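Local coordinates for protein endoglucanase (Clostridium thermocellum, PDB 2E4T) that hydrolyses internal beta-1,4-glucosidic bonds of cellulose and probably of xyloglucan, this chain being its family 44 glycoside hydrolase module, at residues H447-F461 with F500-L514. Residues are numbered along the deposited sequence; the frame is centred on the assembly and turned at random.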
ATOM      1  N   HIS A 447      -2.444   9.539 -22.065  1.00  5.77           N
ATOM      2  CA  HIS A 447      -3.265   9.758 -20.892  1.00  5.67           C
ATOM      3  C   HIS A 447      -2.649  10.794 -19.976  1.00  5.77           C
ATOM      4  O   HIS A 447      -1.440  10.731 -19.720  1.00  6.34           O
ATOM      5  CB  HIS A 447      -3.369   8.428 -20.107  1.00  6.05           C
ATOM      6  CG  HIS A 447      -4.152   7.394 -20.820  1.00  6.60           C
ATOM      7  ND1 HIS A 447      -5.454   7.128 -20.498  1.00  7.45           N
ATOM      8  CD2 HIS A 447      -3.817   6.570 -21.843  1.00  8.21           C
ATOM      9  CE1 HIS A 447      -5.897   6.168 -21.312  1.00  8.88           C
ATOM     10  NE2 HIS A 447      -4.920   5.807 -22.138  1.00  8.98           N
ATOM     11  N   ILE A 448      -3.476  11.737 -19.481  1.00  5.81           N
ATOM     12  CA  ILE A 448      -2.984  12.764 -18.606  1.00  5.70           C
ATOM     13  C   ILE A 448      -3.927  12.882 -17.411  1.00  5.62           C
ATOM     14  O   ILE A 448      -5.136  13.109 -17.591  1.00  6.84           O
ATOM     15  CB  ILE A 448      -2.899  14.159 -19.301  1.00  6.11           C
ATOM     16  CG1 ILE A 448      -2.042  14.073 -20.569  1.00  7.51           C
ATOM     17  CG2 ILE A 448      -2.374  15.192 -18.336  1.00  8.78           C
ATOM     18  CD1 ILE A 448      -2.208  15.296 -21.477  1.00  9.14           C
ATOM     19  N   ILE A 449      -3.393  12.752 -16.197  1.00  5.11           N
ATOM     20  CA  ILE A 449      -4.150  13.106 -14.983  1.00  5.11           C
ATOM     21  C   ILE A 449      -3.737  14.512 -14.625  1.00  5.64           C
ATOM     22  O   ILE A 449      -2.541  14.833 -14.494  1.00  6.79           O
ATOM     23  CB  ILE A 449      -3.750  12.158 -13.778  1.00  6.91           C
ATOM     24  CG1 ILE A 449      -4.106  10.706 -14.044  1.00  7.74           C
ATOM     25  CG2 ILE A 449      -4.382  12.660 -12.525  1.00  7.17           C
ATOM     26  CD1 ILE A 449      -5.537  10.499 -14.210  1.00 11.93           C
ATOM     27  N   LEU A 450      -4.736  15.401 -14.526  1.00  5.23           N
ATOM     28  CA  LEU A 450      -4.514  16.822 -14.317  1.00  5.44           C
ATOM     29  C   LEU A 450      -5.308  17.244 -13.074  1.00  5.20           C
ATOM     30  O   LEU A 450      -6.540  17.091 -13.060  1.00  5.90           O
ATOM     31  CB  LEU A 450      -5.001  17.612 -15.551  1.00  6.52           C
ATOM     32  CG  LEU A 450      -4.900  19.123 -15.421  1.00  7.20           C
ATOM     33  CD1 LEU A 450      -3.461  19.611 -15.290  1.00  8.62           C
ATOM     34  CD2 LEU A 450      -5.561  19.736 -16.675  1.00  9.10           C
ATOM     35  N   LEU A 451      -4.588  17.691 -12.051  1.00  5.36           N
ATOM     36  CA  LEU A 451      -5.216  18.018 -10.751  1.00  5.63           C
ATOM     37  C   LEU A 451      -5.068  19.512 -10.519  1.00  5.88           C
ATOM     38  O   LEU A 451      -3.953  20.050 -10.476  1.00  6.62           O
ATOM     39  CB  LEU A 451      -4.522  17.232  -9.616  1.00  6.41           C
ATOM     40  CG  LEU A 451      -4.449  15.727  -9.857  1.00  6.10           C
ATOM     41  CD1 LEU A 451      -3.756  15.012  -8.683  1.00  7.02           C
ATOM     42  CD2 LEU A 451      -5.824  15.123 -10.060  1.00  6.01           C
ATOM     43  N   ASN A 452      -6.223  20.173 -10.322  1.00  6.16           N
ATOM     44  CA  ASN A 452      -6.220  21.592  -9.959  1.00  5.89           C
ATOM     45  C   ASN A 452      -6.450  21.712  -8.466  1.00  6.46           C
ATOM     46  O   ASN A 452      -7.578  21.453  -7.986  1.00  6.69           O
ATOM     47  CB  ASN A 452      -7.264  22.365 -10.729  1.00  6.72           C
ATOM     48  CG  ASN A 452      -7.122  23.853 -10.485  1.00  7.00           C
ATOM     49  OD1 ASN A 452      -6.060  24.306 -10.057  1.00  7.95           O
ATOM     50  ND2 ASN A 452      -8.176  24.623 -10.793  1.00  7.86           N
ATOM     51  N   LYS A 453      -5.382  22.066  -7.738  1.00  6.44           N
ATOM     52  CA  LYS A 453      -5.417  22.241  -6.292  1.00  6.73           C
ATOM     53  C   LYS A 453      -5.843  23.661  -5.882  1.00  6.99           C
ATOM     54  O   LYS A 453      -5.951  23.945  -4.699  1.00  8.34           O
ATOM     55  CB  LYS A 453      -4.073  21.886  -5.676  1.00  6.99           C
ATOM     56  CG  LYS A 453      -3.683  20.447  -5.886  1.00  7.71           C
ATOM     57  CD  LYS A 453      -2.334  20.114  -5.230  1.00  7.07           C
ATOM     58  CE  LYS A 453      -1.124  20.461  -6.045  0.50  6.92           C
ATOM     59  NZ  LYS A 453       0.170  20.463  -5.238  0.50  7.09           N
ATOM     60  N   ASN A 454      -6.070  24.552  -6.866  1.00  7.27           N
ATOM     61  CA  ASN A 454      -6.508  25.893  -6.539  1.00  7.97           C
ATOM     62  C   ASN A 454      -7.848  25.789  -5.798  1.00  7.44           C
ATOM     63  O   ASN A 454      -8.794  25.169  -6.314  1.00  8.04           O
ATOM     64  CB  ASN A 454      -6.651  26.676  -7.877  1.00  8.74           C
ATOM     65  CG  ASN A 454      -6.609  28.133  -7.731  1.00 11.33           C
ATOM     66  OD1 ASN A 454      -7.030  28.669  -6.692  1.00 16.16           O
ATOM     67  ND2 ASN A 454      -6.209  28.811  -8.843  1.00 11.10           N
ATOM     68  N   TYR A 455      -7.927  26.407  -4.618  1.00  8.84           N
ATOM     69  CA  TYR A 455      -9.099  26.183  -3.772  1.00  9.59           C
ATOM     70  C   TYR A 455     -10.290  26.936  -4.239  1.00 12.25           C
ATOM     71  O   TYR A 455     -11.448  26.444  -4.099  1.00 15.42           O
ATOM     72  CB  TYR A 455      -8.779  26.504  -2.290  1.00  9.84           C
ATOM     73  CG  TYR A 455      -9.551  25.616  -1.319  1.00  9.61           C
ATOM     74  CD1 TYR A 455      -8.943  24.427  -0.819  1.00  8.37           C
ATOM     75  CD2 TYR A 455     -10.918  25.854  -0.969  1.00 10.54           C
ATOM     76  CE1 TYR A 455      -9.623  23.585   0.004  1.00  7.77           C
ATOM     77  CE2 TYR A 455     -11.593  24.975  -0.097  1.00 10.38           C
ATOM     78  CZ  TYR A 455     -10.932  23.842   0.361  1.00  9.04           C
ATOM     79  OH  TYR A 455     -11.612  22.927   1.146  1.00  9.96           O
ATOM     80  N   ASP A 456     -10.042  28.135  -4.744  1.00 13.33           N
ATOM     81  CA  ASP A 456     -11.230  28.988  -4.981  1.00 16.57           C
ATOM     82  C   ASP A 456     -11.116  29.801  -6.255  1.00 14.61           C
ATOM     83  O   ASP A 456     -11.793  30.812  -6.355  1.00 16.12           O
ATOM     84  CB  ASP A 456     -11.495  29.922  -3.818  1.00 17.96           C
ATOM     85  CG  ASP A 456     -10.252  30.521  -3.370  1.00 21.98           C
ATOM     86  OD1 ASP A 456      -9.478  30.857  -4.299  1.00 22.75           O
ATOM     87  OD2 ASP A 456      -9.975  30.529  -2.148  1.00 29.72           O
ATOM     88  N   GLN A 457     -10.381  29.328  -7.253  1.00 11.79           N
ATOM     89  CA  GLN A 457     -10.351  29.928  -8.577  1.00 11.86           C
ATOM     90  C   GLN A 457     -10.046  28.848  -9.582  1.00  9.69           C
ATOM     91  O   GLN A 457      -9.328  27.863  -9.264  1.00  9.31           O
ATOM     92  CB  GLN A 457      -9.239  31.011  -8.653  1.00 15.91           C
ATOM     93  CG  GLN A 457      -9.477  32.296  -7.873  0.70 18.07           C
ATOM     94  CD  GLN A 457     -10.837  32.992  -8.138  0.70 21.87           C
ATOM     95  OE1 GLN A 457     -11.450  33.558  -7.220  0.70 26.63           O
ATOM     96  NE2 GLN A 457     -11.302  32.958  -9.366  0.70 20.97           N
ATOM     97  N   PRO A 458     -10.510  29.004 -10.832  1.00 10.00           N
ATOM     98  CA  PRO A 458     -10.054  28.124 -11.907  1.00  9.17           C
ATOM     99  C   PRO A 458      -8.553  28.297 -12.167  1.00  8.82           C
ATOM    100  O   PRO A 458      -7.938  29.323 -11.764  1.00 10.75           O
ATOM    101  CB  PRO A 458     -10.878  28.589 -13.118  1.00 11.01           C
ATOM    102  CG  PRO A 458     -11.213  30.041 -12.796  0.50 11.25           C
ATOM    103  CD  PRO A 458     -11.293  30.163 -11.316  0.50 11.27           C
ATOM    104  N   THR A 459      -7.997  27.328 -12.880  1.00  8.07           N
ATOM    105  CA  THR A 459      -6.620  27.453 -13.353  1.00  7.86           C
ATOM    106  C   THR A 459      -6.610  27.149 -14.853  1.00  7.72           C
ATOM    107  O   THR A 459      -7.220  26.162 -15.309  1.00  8.67           O
ATOM    108  CB  THR A 459      -5.686  26.475 -12.614  1.00  8.07           C
ATOM    109  OG1 THR A 459      -5.756  26.783 -11.230  1.00  8.06           O
ATOM    110  CG2 THR A 459      -4.243  26.590 -13.105  1.00  8.83           C
ATOM    111  N   THR A 460      -5.913  28.011 -15.617  1.00  7.93           N
ATOM    112  CA  THR A 460      -5.757  27.802 -17.052  1.00  7.68           C
ATOM    113  C   THR A 460      -4.438  27.078 -17.304  1.00  7.63           C
ATOM    114  O   THR A 460      -3.389  27.585 -16.914  1.00  9.04           O
ATOM    115  CB  THR A 460      -5.787  29.176 -17.776  1.00  8.96           C
ATOM    116  OG1 THR A 460      -7.079  29.755 -17.564  1.00  9.79           O
ATOM    117  CG2 THR A 460      -5.476  28.995 -19.258  1.00 10.38           C
ATOM    118  N   PHE A 461      -4.516  25.948 -18.002  1.00  7.47           N
ATOM    119  CA  PHE A 461      -3.328  25.182 -18.319  1.00  7.49           C
ATOM    120  C   PHE A 461      -3.033  25.255 -19.803  1.00  7.79           C
ATOM    121  O   PHE A 461      -3.853  24.957 -20.647  1.00  8.87           O
ATOM    122  CB  PHE A 461      -3.569  23.693 -17.920  1.00  7.79           C
ATOM    123  CG  PHE A 461      -3.689  23.499 -16.451  1.00  7.68           C
ATOM    124  CD1 PHE A 461      -2.564  23.428 -15.645  1.00  7.79           C
ATOM    125  CD2 PHE A 461      -4.956  23.415 -15.844  1.00  8.35           C
ATOM    126  CE1 PHE A 461      -2.682  23.239 -14.267  1.00  7.89           C
ATOM    127  CE2 PHE A 461      -5.096  23.208 -14.482  1.00  8.26           C
ATOM    128  CZ  PHE A 461      -3.957  23.116 -13.681  1.00  8.06           C
ATOM    129  N   PHE A 500      -2.541  23.027 -26.719  1.00  8.76           N
ATOM    130  CA  PHE A 500      -3.917  23.431 -26.454  1.00  8.62           C
ATOM    131  C   PHE A 500      -3.947  24.135 -25.104  1.00  8.37           C
ATOM    132  O   PHE A 500      -3.020  24.002 -24.309  1.00  8.99           O
ATOM    133  CB  PHE A 500      -4.907  22.251 -26.531  1.00  9.04           C
ATOM    134  CG  PHE A 500      -4.644  21.162 -25.536  1.00  8.54           C
ATOM    135  CD1 PHE A 500      -5.243  21.194 -24.266  1.00  9.04           C
ATOM    136  CD2 PHE A 500      -3.850  20.090 -25.853  1.00 10.13           C
ATOM    137  CE1 PHE A 500      -5.060  20.170 -23.355  1.00  9.87           C
ATOM    138  CE2 PHE A 500      -3.639  19.063 -24.937  1.00 10.59           C
ATOM    139  CZ  PHE A 500      -4.247  19.118 -23.686  1.00 10.41           C
ATOM    140  N   THR A 501      -5.044  24.842 -24.857  1.00  8.78           N
ATOM    141  CA  THR A 501      -5.272  25.475 -23.571  1.00  8.40           C
ATOM    142  C   THR A 501      -6.570  24.929 -22.978  1.00  8.35           C
ATOM    143  O   THR A 501      -7.587  24.855 -23.669  1.00  9.75           O
ATOM    144  CB  THR A 501      -5.397  26.994 -23.747  1.00  9.90           C
ATOM    145  OG1 THR A 501      -4.146  27.484 -24.260  1.00 11.57           O
ATOM    146  CG2 THR A 501      -5.795  27.716 -22.470  1.00 11.45           C
ATOM    147  N   TYR A 502      -6.527  24.611 -21.667  1.00  8.65           N
ATOM    148  CA  TYR A 502      -7.655  24.000 -21.031  1.00  8.32           C
ATOM    149  C   TYR A 502      -7.764  24.589 -19.626  1.00  7.40           C
ATOM    150  O   TYR A 502      -6.843  24.469 -18.817  1.00  8.21           O
ATOM    151  CB  TYR A 502      -7.450  22.484 -20.949  1.00  8.66           C
ATOM    152  CG  TYR A 502      -8.673  21.716 -20.458  1.00  8.15           C
ATOM    153  CD1 TYR A 502      -9.902  21.817 -21.130  1.00  8.70           C
ATOM    154  CD2 TYR A 502      -8.594  20.842 -19.378  1.00  9.06           C
ATOM    155  CE1 TYR A 502     -11.006  21.082 -20.744  1.00  8.85           C
ATOM    156  CE2 TYR A 502      -9.695  20.095 -19.000  1.00  9.54           C
ATOM    157  CZ  TYR A 502     -10.903  20.228 -19.643  1.00  9.24           C
ATOM    158  OH  TYR A 502     -11.987  19.478 -19.236  1.00 11.37           O
ATOM    159  N   THR A 503      -8.871  25.278 -19.352  1.00  8.83           N
ATOM    160  CA  THR A 503      -9.119  25.859 -18.049  1.00  9.10           C
ATOM    161  C   THR A 503     -10.024  24.924 -17.257  1.00  9.30           C
ATOM    162  O   THR A 503     -11.065  24.466 -17.746  1.00 11.09           O
ATOM    163  CB  THR A 503      -9.772  27.241 -18.197  1.00  9.90           C
ATOM    164  OG1 THR A 503      -8.818  28.092 -18.861  1.00 10.43           O
ATOM    165  CG2 THR A 503     -10.164  27.809 -16.835  1.00 11.63           C
ATOM    166  N   VAL A 504      -9.584  24.656 -16.017  1.00  9.51           N
ATOM    167  CA  VAL A 504     -10.206  23.697 -15.153  1.00 10.06           C
ATOM    168  C   VAL A 504     -10.734  24.457 -13.912  1.00  9.26           C
ATOM    169  O   VAL A 504     -10.008  25.281 -13.341  1.00  8.78           O
ATOM    170  CB  VAL A 504      -9.082  22.636 -14.670  1.00 11.16           C
ATOM    171  CG1 VAL A 504      -9.637  21.591 -13.721  1.00 11.48           C
ATOM    172  CG2 VAL A 504      -8.443  21.942 -15.878  1.00 13.37           C
ATOM    173  N   PRO A 505     -11.979  24.191 -13.478  1.00  9.12           N
ATOM    174  CA  PRO A 505     -12.457  24.827 -12.235  1.00  8.77           C
ATOM    175  C   PRO A 505     -11.598  24.465 -11.022  1.00  7.62           C
ATOM    176  O   PRO A 505     -10.820  23.492 -11.020  1.00  7.53           O
ATOM    177  CB  PRO A 505     -13.873  24.283 -12.073  1.00 10.36           C
ATOM    178  CG  PRO A 505     -14.266  23.891 -13.501  1.00 12.54           C
ATOM    179  CD  PRO A 505     -13.011  23.346 -14.084  1.00 11.29           C
ATOM    180  N   ALA A 506     -11.744  25.276  -9.972  1.00  7.58           N
ATOM    181  CA  ALA A 506     -11.137  25.008  -8.694  1.00  7.61           C
ATOM    182  C   ALA A 506     -11.442  23.543  -8.280  1.00  7.05           C
ATOM    183  O   ALA A 506     -12.516  23.003  -8.543  1.00  8.00           O
ATOM    184  CB  ALA A 506     -11.726  25.939  -7.641  1.00  8.81           C
ATOM    185  N   LEU A 507     -10.460  22.948  -7.573  1.00  6.62           N
ATOM    186  CA  LEU A 507     -10.626  21.658  -6.899  1.00  6.49           C
ATOM    187  C   LEU A 507     -11.332  20.635  -7.813  1.00  5.97           C
ATOM    188  O   LEU A 507     -12.390  20.098  -7.520  1.00  6.40           O
ATOM    189  CB  LEU A 507     -11.383  21.788  -5.573  1.00  7.08           C
ATOM    190  CG  LEU A 507     -10.660  22.704  -4.561  1.00  6.87           C
ATOM    191  CD1 LEU A 507     -11.511  22.795  -3.265  1.00  9.84           C
ATOM    192  CD2 LEU A 507      -9.228  22.268  -4.267  1.00  9.04           C
ATOM    193  N   THR A 508     -10.641  20.334  -8.924  1.00  6.58           N
ATOM    194  CA  THR A 508     -11.128  19.355  -9.891  1.00  7.03           C
ATOM    195  C   THR A 508      -9.988  18.404 -10.257  1.00  6.20           C
ATOM    196  O   THR A 508      -8.831  18.840 -10.371  1.00  7.87           O
ATOM    197  CB  THR A 508     -11.622  20.095 -11.146  1.00  7.66           C
ATOM    198  OG1 THR A 508     -12.756  20.871 -10.756  0.50  7.14           O
ATOM    199  CG2 THR A 508     -12.142  19.156 -12.284  0.50  5.39           C
ATOM    200  N   ALA A 509     -10.342  17.154 -10.476  1.00  5.86           N
ATOM    201  CA  ALA A 509      -9.429  16.131 -10.925  1.00  5.66           C
ATOM    202  C   ALA A 509      -9.906  15.602 -12.256  1.00  5.74           C
ATOM    203  O   ALA A 509     -11.046  15.148 -12.367  1.00  7.08           O
ATOM    204  CB  ALA A 509      -9.369  14.971  -9.916  1.00  6.34           C
ATOM    205  N   CYS A 510      -9.037  15.638 -13.282  1.00  6.06           N
ATOM    206  CA  CYS A 510      -9.401  15.210 -14.603  1.00  6.30           C
ATOM    207  C   CYS A 510      -8.449  14.136 -15.141  1.00  5.69           C
ATOM    208  O   CYS A 510      -7.280  14.070 -14.769  1.00  6.02           O
ATOM    209  CB  CYS A 510      -9.123  16.424 -15.624  0.60  5.61           C
ATOM    210  SG  CYS A 510      -9.932  17.969 -15.250  0.60  7.75           S
ATOM    211  N   HIS A 511      -9.022  13.331 -16.041  1.00  5.44           N
ATOM    212  CA  HIS A 511      -8.240  12.357 -16.832  1.00  5.21           C
ATOM    213  C   HIS A 511      -8.560  12.691 -18.293  1.00  5.37           C
ATOM    214  O   HIS A 511      -9.708  12.594 -18.727  1.00  5.98           O
ATOM    215  CB  HIS A 511      -8.694  10.935 -16.476  1.00  5.74           C
ATOM    216  CG  HIS A 511      -7.834   9.859 -17.066  1.00  5.61           C
ATOM    217  ND1 HIS A 511      -7.697   8.643 -16.440  1.00  5.75           N
ATOM    218  CD2 HIS A 511      -7.136   9.735 -18.247  1.00  6.41           C
ATOM    219  CE1 HIS A 511      -6.949   7.846 -17.210  1.00  6.08           C
ATOM    220  NE2 HIS A 511      -6.577   8.470 -18.310  1.00  6.13           N
ATOM    221  N   ILE A 512      -7.498  13.104 -19.010  1.00  5.72           N
ATOM    222  CA  ILE A 512      -7.609  13.481 -20.419  1.00  5.86           C
ATOM    223  C   ILE A 512      -6.998  12.319 -21.230  1.00  5.87           C
ATOM    224  O   ILE A 512      -5.931  11.815 -20.879  1.00  6.21           O
ATOM    225  CB  ILE A 512      -6.817  14.766 -20.695  1.00  6.45           C
ATOM    226  CG1 ILE A 512      -7.307  15.906 -19.799  1.00  7.60           C
ATOM    227  CG2 ILE A 512      -6.876  15.129 -22.184  1.00  7.98           C
ATOM    228  CD1 ILE A 512      -6.408  17.152 -19.854  1.00  9.63           C
ATOM    229  N   VAL A 513      -7.683  11.915 -22.318  1.00  6.16           N
ATOM    230  CA  VAL A 513      -7.187  10.847 -23.176  1.00  6.58           C
ATOM    231  C   VAL A 513      -7.095  11.426 -24.585  1.00  6.52           C
ATOM    232  O   VAL A 513      -8.109  11.693 -25.237  1.00  7.08           O
ATOM    233  CB  VAL A 513      -8.105   9.626 -23.162  1.00  7.78           C
ATOM    234  CG1 VAL A 513      -7.471   8.496 -24.008  1.00  9.22           C
ATOM    235  CG2 VAL A 513      -8.388   9.145 -21.715  1.00  8.49           C
ATOM    236  N   LEU A 514      -5.847  11.684 -25.013  1.00  6.93           N
ATOM    237  CA  LEU A 514      -5.568  12.259 -26.320  1.00  7.07           C
ATOM    238  C   LEU A 514      -5.342  11.189 -27.336  1.00  7.43           C
ATOM    239  O   LEU A 514      -4.641  10.211 -27.103  1.00  7.65           O
ATOM    240  CB  LEU A 514      -4.355  13.146 -26.237  1.00  7.64           C
ATOM    241  CG  LEU A 514      -4.527  14.431 -25.448  1.00  8.29           C
ATOM    242  CD1 LEU A 514      -3.236  14.927 -24.934  1.00 11.54           C
ATOM    243  CD2 LEU A 514      -5.192  15.508 -26.368  1.00  9.95           C
TER
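N452 OD1 is gripped from opposite faces of its plane by T459 OG1 and by N454 N, the latter closing an Asx turn, while ND2 of the same amide gives P505 O a 2.9 Å hydrogen bond from well above the plane of the P505 carbonyl. With CG anti to the backbone N (chi1 -172°), the buried amide is carried out toward the 504-506 turn, and these three bonds fix its rotation. L507, with T508, forms a G1 bulge facing N452, and its CD1 sits over the centre of the Y455 ring, 3.6 Å from the centroid, a CH-pi contact; Y455 OH bonds N307. From here each segment folds over, so 447-452 pairs antiparallel with 508-514 and 459-461 with 500-504, two layers of the beta-sandwich domain packed beside the TIM-like barrel. Between the layers, L450 CD2 meets V504 CG2 at 3.7 Å, and CD1 of the same leucine lies over the F461 ring. On the face of strands 447-452 and 508-514 turned to the barrel, H447 ND1 and H511 NE2 share a nearly straight 2.8 Å hydrogen bond, ring planes at 71°; H511 ND1 bonds L406 O. V513 CG1 lies over one face of the H447 ring. Where 459-461 meets the edge strand, T460 OG1 and T503 OG1 hydrogen-bond at 2.7 Å.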